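Local structure of ABM domain-containing protein (Caulobacter crescentus, 3BM7) at residues 50-55 and 83-88; 58-63 and 68-73. The protein is of unknown function but has a ferredoxin-like fold and probably belongs with the antibiotic biosynthesis monooxygenases. One frame throughout, in Å; residues are numbered along the deposited sequence.

Contact 1 of 2, residues 50-55 and 83-88. With EDO (1,2-ethanediol), chain B.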
loop_
_atom_site.group_PDB
_atom_site.type_symbol
_atom_site.label_atom_id
_atom_site.label_comp_id
_atom_site.label_asym_id
_atom_site.label_seq_id
_atom_site.Cartn_x
_atom_site.Cartn_y
_atom_site.Cartn_z
ATOM N N ALA A 50 2.904 12.502 12.909
ATOM C CA ALA A 50 2.706 13.215 14.066
ATOM C C ALA A 50 1.659 14.309 13.947
ATOM O O ALA A 50 1.003 14.610 14.941
ATOM C CB ALA A 50 4.077 13.865 14.520
ATOM N N ASN A 51 1.557 14.960 12.790
ATOM C CA ASN A 51 0.751 16.165 12.617
ATOM C C ASN A 51 -0.614 16.000 11.977
ATOM O O ASN A 51 -1.462 16.884 12.126
ATOM C CB ASN A 51 1.530 17.212 11.808
ATOM C CG ASN A 51 2.797 17.641 12.484
ATOM O OD1 ASN A 51 2.847 17.763 13.712
ATOM N ND2 ASN A 51 3.822 17.938 11.700
ATOM N N GLU A 52 -0.841 14.874 11.306
ATOM C CA GLU A 52 -2.043 14.680 10.458
ATOM C C GLU A 52 -2.904 13.509 10.903
ATOM O O GLU A 52 -2.641 12.364 10.524
ATOM C CB GLU A 52 -1.621 14.444 9.010
ATOM C CG GLU A 52 -0.947 15.653 8.370
ATOM C CD GLU A 52 -0.322 15.361 7.010
ATOM O OE1 GLU A 52 -0.958 14.662 6.159
ATOM O OE2 GLU A 52 0.848 15.821 6.802
ATOM N N PRO A 53 -3.930 13.784 11.718
ATOM C CA PRO A 53 -4.798 12.700 12.165
ATOM C C PRO A 53 -5.531 11.988 11.014
ATOM O O PRO A 53 -5.983 10.867 11.196
ATOM C CB PRO A 53 -5.774 13.395 13.137
ATOM C CG PRO A 53 -5.698 14.791 12.833
ATOM C CD PRO A 53 -4.324 15.070 12.298
ATOM N N GLY A 54 -5.678 12.663 9.870
ATOM C CA GLY A 54 -6.338 12.096 8.715
ATOM C C GLY A 54 -5.464 11.215 7.867
ATOM O O GLY A 54 -5.934 10.617 6.909
ATOM N N CYS A 55 -4.171 11.154 8.189
ATOM C CA CYS A 55 -3.285 10.234 7.509
ATOM C C CYS A 55 -3.185 8.979 8.364
ATOM O O CYS A 55 -2.627 9.010 9.439
ATOM C CB CYS A 55 -1.921 10.850 7.316
ATOM S SG CYS A 55 -0.830 9.701 6.437
ATOM N N LYS A 83 -6.125 16.469 0.606
ATOM C CA LYS A 83 -5.918 17.851 0.192
ATOM C C LYS A 83 -5.032 18.591 1.194
ATOM O O LYS A 83 -4.110 19.308 0.827
ATOM C CB LYS A 83 -7.256 18.581 0.061
ATOM C CG LYS A 83 -7.173 19.940 -0.616
ATOM C CD LYS A 83 -8.554 20.584 -0.698
ATOM N N HIS A 84 -5.305 18.396 2.478
ATOM C CA HIS A 84 -4.488 19.026 3.505
ATOM C C HIS A 84 -3.030 18.545 3.396
ATOM O O HIS A 84 -2.083 19.336 3.444
ATOM C CB HIS A 84 -5.038 18.712 4.896
ATOM C CG HIS A 84 -4.137 19.167 5.996
ATOM N ND1 HIS A 84 -4.068 20.480 6.405
ATOM C CD2 HIS A 84 -3.235 18.487 6.745
ATOM C CE1 HIS A 84 -3.166 20.589 7.368
ATOM N NE2 HIS A 84 -2.647 19.396 7.593
ATOM N N HIS A 85 -2.873 17.237 3.269
ATOM C CA HIS A 85 -1.561 16.606 3.224
ATOM C C HIS A 85 -0.672 17.245 2.177
ATOM O O HIS A 85 0.486 17.564 2.438
ATOM C CB HIS A 85 -1.721 15.121 2.896
ATOM C CG HIS A 85 -0.432 14.411 2.712
ATOM N ND1 HIS A 85 0.375 14.065 3.778
ATOM C CD2 HIS A 85 0.204 13.983 1.595
ATOM C CE1 HIS A 85 1.444 13.434 3.315
ATOM N NE2 HIS A 85 1.386 13.401 1.996
ATOM N N GLY A 86 -1.229 17.445 0.987
ATOM C CA GLY A 86 -0.443 17.888 -0.159
ATOM C C GLY A 86 -0.023 19.343 -0.111
ATOM O O GLY A 86 0.819 19.789 -0.897
ATOM N N GLY A 87 -0.600 20.097 0.814
ATOM C CA GLY A 87 -0.350 21.539 0.910
ATOM C C GLY A 87 0.439 22.060 2.094
ATOM O O GLY A 87 0.647 23.255 2.214
ATOM N N THR A 88 0.880 21.181 2.993
ATOM C CA THR A 88 1.612 21.628 4.153
ATOM C C THR A 88 3.002 22.190 3.812
ATOM O O THR A 88 3.597 21.803 2.803
ATOM C CB THR A 88 1.813 20.525 5.209
ATOM O OG1 THR A 88 2.738 19.550 4.715
ATOM C CG2 THR A 88 0.472 19.870 5.595
HETATM C C1 EDO B . -2.385 13.810 15.077
HETATM O O1 EDO B . -1.676 14.990 14.703
HETATM C C2 EDO B . -1.703 12.609 14.443
HETATM O O2 EDO B . -2.298 11.412 14.944
HETATM O O HOH W 1 2.003 16.988 4.626
#
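Glu52 reaches segment 83-88, on helix 79-87, and receives a hydrogen bond from His85, ND1 to OE1 at 2.8 Å with an N-H...O angle of 153°. The bond uses the syn lone pair of OE1, and OE1 lies almost in the imidazole plane, although carboxylate and ring are turned 55° apart. A chi1 of 175° carries the buried ring away from the backbone N of His85, and the nearly in-plane bond at ND1 helps to hold its rotation.

The other carboxylate oxygen works through water. A single water donates to Glu52 OE2 and to the carbonyl O of His85, and accepts from Thr88 OG1. Tyr90 OH also bonds OE2, so both oxygens of this buried acid are engaged.

Apolar contact is slight: the aliphatic part of Glu52 passes the edge of the exposed His84 ring, CG to CD2 4.0 Å.

Glu52 follows the end of helix 34-51 and opens a type I turn, closed by Cys55 N to Glu52 O, that leads into strand 55-62. Thr88 caps helix 89-98 at Phe91 N, while the His85 ring packs among Tyr58, Tyr76 and Phe91, between the helices and the end of the sheet.

Contact 2 of 2, residues 58-63 and 68-73; sequences YQLTRS and GVYKVL. With EDO (1,2-ethanediol), chain C.
The Tyr70 ring is met obliquely by two side chains of the neighbouring strand: Leu60, CD1 to CD2 3.8 Å, and Arg62, whose chain runs beside it in the same direction, CG to Tyr70 CE2 3.6 Å, with guanidinium and ring planes 62° apart. A 1,2-ethanediol, most likely a crystallisation additive and less surely placed, has O2 over one face of this ring, displaced from its centre. Farther along, Val72 CG1 sits over one face of the Tyr58 ring.

Beneath these groups runs an antiparallel ladder. Gln59 and Leu73 exchange two backbone bonds, as do Thr61 and Lys71, and Leu60-Val72 and Arg62-Tyr70 are the non-hydrogen-bonded pairs. Lys71 O takes two donors: Thr61 N from above the carbonyl plane, and Thr61 OG1 at 2.7 Å on an in-plane lone pair. A chi1 of 79° swings this hydroxyl over the neighbouring strand. Gln59, bent at chi2, turns its NE2 back to Leu60 O (3.0 Å, nearly straight).

The two faces differ in partner, and on each a charge is paired. Helix 34-51 covers Tyr70 and Val72, its Glu38 bonding Arg62 and Tyr70 OH; Gln59, Thr61 and Leu73 pack on the second subunit, whose Glu109 pairs with Lys71. Thr61 and Arg62 also join an antiparallel ladder with that chain, so the sheet continues across the dimer interface.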
loop_
_atom_site.group_PDB
_atom_site.type_symbol
_atom_site.label_atom_id
_atom_site.label_comp_id
_atom_site.label_asym_id
_atom_site.label_seq_id
_atom_site.Cartn_x
_atom_site.Cartn_y
_atom_site.Cartn_z
ATOM N N TYR A 58 1.367 5.826 6.251
ATOM C CA TYR A 58 2.323 6.542 5.467
ATOM C C TYR A 58 3.646 5.812 5.553
ATOM O O TYR A 58 4.475 6.107 6.405
ATOM C CB TYR A 58 2.447 7.995 5.968
ATOM C CG TYR A 58 3.035 8.915 4.961
ATOM C CD1 TYR A 58 2.320 9.375 3.880
ATOM C CD2 TYR A 58 4.366 9.348 5.083
ATOM C CE1 TYR A 58 2.876 10.226 2.931
ATOM C CE2 TYR A 58 4.929 10.167 4.154
ATOM C CZ TYR A 58 4.207 10.655 3.105
ATOM O OH TYR A 58 4.756 11.476 2.158
ATOM N N GLN A 59 3.852 4.844 4.685
ATOM C CA GLN A 59 4.913 3.864 4.871
ATOM C C GLN A 59 5.775 3.782 3.613
ATOM O O GLN A 59 5.391 3.256 2.512
ATOM C CB GLN A 59 4.336 2.483 5.182
ATOM C CG GLN A 59 5.434 1.459 5.394
ATOM C CD GLN A 59 6.267 1.803 6.609
ATOM O OE1 GLN A 59 5.752 1.891 7.756
ATOM N NE2 GLN A 59 7.569 2.010 6.390
ATOM N N LEU A 60 7.023 4.268 3.739
ATOM C CA LEU A 60 8.004 4.087 2.710
ATOM C C LEU A 60 8.442 2.624 2.639
ATOM O O LEU A 60 8.714 2.007 3.662
ATOM C CB LEU A 60 9.250 4.922 3.029
ATOM C CG LEU A 60 10.299 4.977 1.927
ATOM C CD1 LEU A 60 9.832 5.630 0.621
ATOM C CD2 LEU A 60 11.576 5.709 2.505
ATOM N N THR A 61 8.518 2.109 1.438
ATOM C CA THR A 61 9.068 0.762 1.166
ATOM C C THR A 61 10.010 0.759 -0.003
ATOM O O THR A 61 9.937 1.629 -0.882
ATOM C CB THR A 61 7.917 -0.282 0.877
ATOM O OG1 THR A 61 7.440 -0.129 -0.474
ATOM C CG2 THR A 61 6.787 -0.182 1.944
ATOM N N ARG A 62 10.915 -0.231 -0.039
ATOM C CA ARG A 62 11.860 -0.380 -1.132
ATOM C C ARG A 62 11.476 -1.552 -2.022
ATOM O O ARG A 62 11.158 -2.627 -1.495
ATOM C CB ARG A 62 13.258 -0.715 -0.574
ATOM C CG ARG A 62 13.800 0.249 0.427
ATOM C CD ARG A 62 15.362 0.095 0.542
ATOM N NE ARG A 62 15.896 0.833 1.686
ATOM C CZ ARG A 62 15.951 0.381 2.929
ATOM N NH1 ARG A 62 15.571 -0.860 3.233
ATOM N NH2 ARG A 62 16.424 1.175 3.882
ATOM N N SER A 63 11.605 -1.366 -3.331
ATOM C CA SER A 63 11.514 -2.467 -4.267
ATOM C C SER A 63 12.586 -3.495 -4.007
ATOM O O SER A 63 13.699 -3.154 -3.625
ATOM C CB SER A 63 11.595 -1.956 -5.691
ATOM O OG SER A 63 11.636 -3.016 -6.642
ATOM N N GLY A 68 16.857 1.527 -6.861
ATOM C CA GLY A 68 16.443 2.894 -6.563
ATOM C C GLY A 68 14.941 3.132 -6.578
ATOM O O GLY A 68 14.521 4.263 -6.418
ATOM N N VAL A 69 14.140 2.075 -6.706
ATOM C CA VAL A 69 12.695 2.251 -6.733
ATOM C C VAL A 69 12.124 2.080 -5.339
ATOM O O VAL A 69 12.464 1.120 -4.610
ATOM C CB VAL A 69 12.005 1.339 -7.778
ATOM C CG1 VAL A 69 10.449 1.404 -7.597
ATOM C CG2 VAL A 69 12.444 1.780 -9.193
ATOM N N TYR A 70 11.231 3.007 -4.953
ATOM C CA TYR A 70 10.534 2.970 -3.691
ATOM C C TYR A 70 9.032 3.034 -3.971
ATOM O O TYR A 70 8.632 3.562 -4.994
ATOM C CB TYR A 70 10.906 4.158 -2.830
ATOM C CG TYR A 70 12.328 4.141 -2.358
ATOM C CD1 TYR A 70 13.337 4.572 -3.211
ATOM C CD2 TYR A 70 12.648 3.748 -1.059
ATOM C CE1 TYR A 70 14.659 4.540 -2.793
ATOM C CE2 TYR A 70 13.973 3.733 -0.629
ATOM C CZ TYR A 70 14.950 4.159 -1.495
ATOM O OH TYR A 70 16.286 4.147 -1.096
ATOM N N LYS A 71 8.252 2.404 -3.131
ATOM C CA LYS A 71 6.802 2.552 -3.186
ATOM C C LYS A 71 6.335 3.033 -1.825
ATOM O O LYS A 71 6.561 2.414 -0.726
ATOM C CB LYS A 71 6.092 1.269 -3.604
ATOM C CG LYS A 71 6.512 0.871 -4.963
ATOM C CD LYS A 71 5.644 -0.190 -5.637
ATOM C CE LYS A 71 6.169 -0.449 -7.032
ATOM N NZ LYS A 71 5.285 -1.389 -7.778
ATOM N N VAL A 72 5.629 4.171 -1.802
ATOM C CA VAL A 72 5.047 4.645 -0.578
ATOM C C VAL A 72 3.620 4.118 -0.510
ATOM O O VAL A 72 2.853 4.332 -1.428
ATOM C CB VAL A 72 4.999 6.201 -0.447
ATOM C CG1 VAL A 72 4.720 6.613 1.004
ATOM C CG2 VAL A 72 6.298 6.851 -0.974
ATOM N N LEU A 73 3.271 3.484 0.580
ATOM C CA LEU A 73 1.890 3.034 0.823
ATOM C C LEU A 73 1.268 4.098 1.706
ATOM O O LEU A 73 1.707 4.323 2.852
ATOM C CB LEU A 73 1.882 1.670 1.476
ATOM C CG LEU A 73 2.728 0.625 0.726
ATOM C CD1 LEU A 73 2.619 -0.742 1.429
ATOM C CD2 LEU A 73 2.408 0.464 -0.738
HETATM C C1 EDO C . 14.716 -0.420 -4.264
HETATM O O1 EDO C . 15.660 -1.465 -4.436
HETATM C C2 EDO C . 15.370 0.888 -3.904
HETATM O O2 EDO C . 15.300 1.109 -2.515
#

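Contact 2 is nested within the chain loop closed by contact 1, and their centres lie about 19 Å apart on opposite sides of the chain's centre. Both are largely buried, but contact 1 joins the ends of two helices by a little polar chemistry, one side-chain bond and a water, burying 163 Å², whereas contact 2 zips two adjacent strands over 560 Å² by repeated backbone bonds. The second subunit reaches contact 2 alone. The two meet where His85 CE1 packs on Tyr58 CE1 at 3.5 Å. Helix 34-51 runs into strand 55-62, and strand 69-76 into helix 79-87, so both contacts draw on the same continuous part of the ferredoxin-like fold.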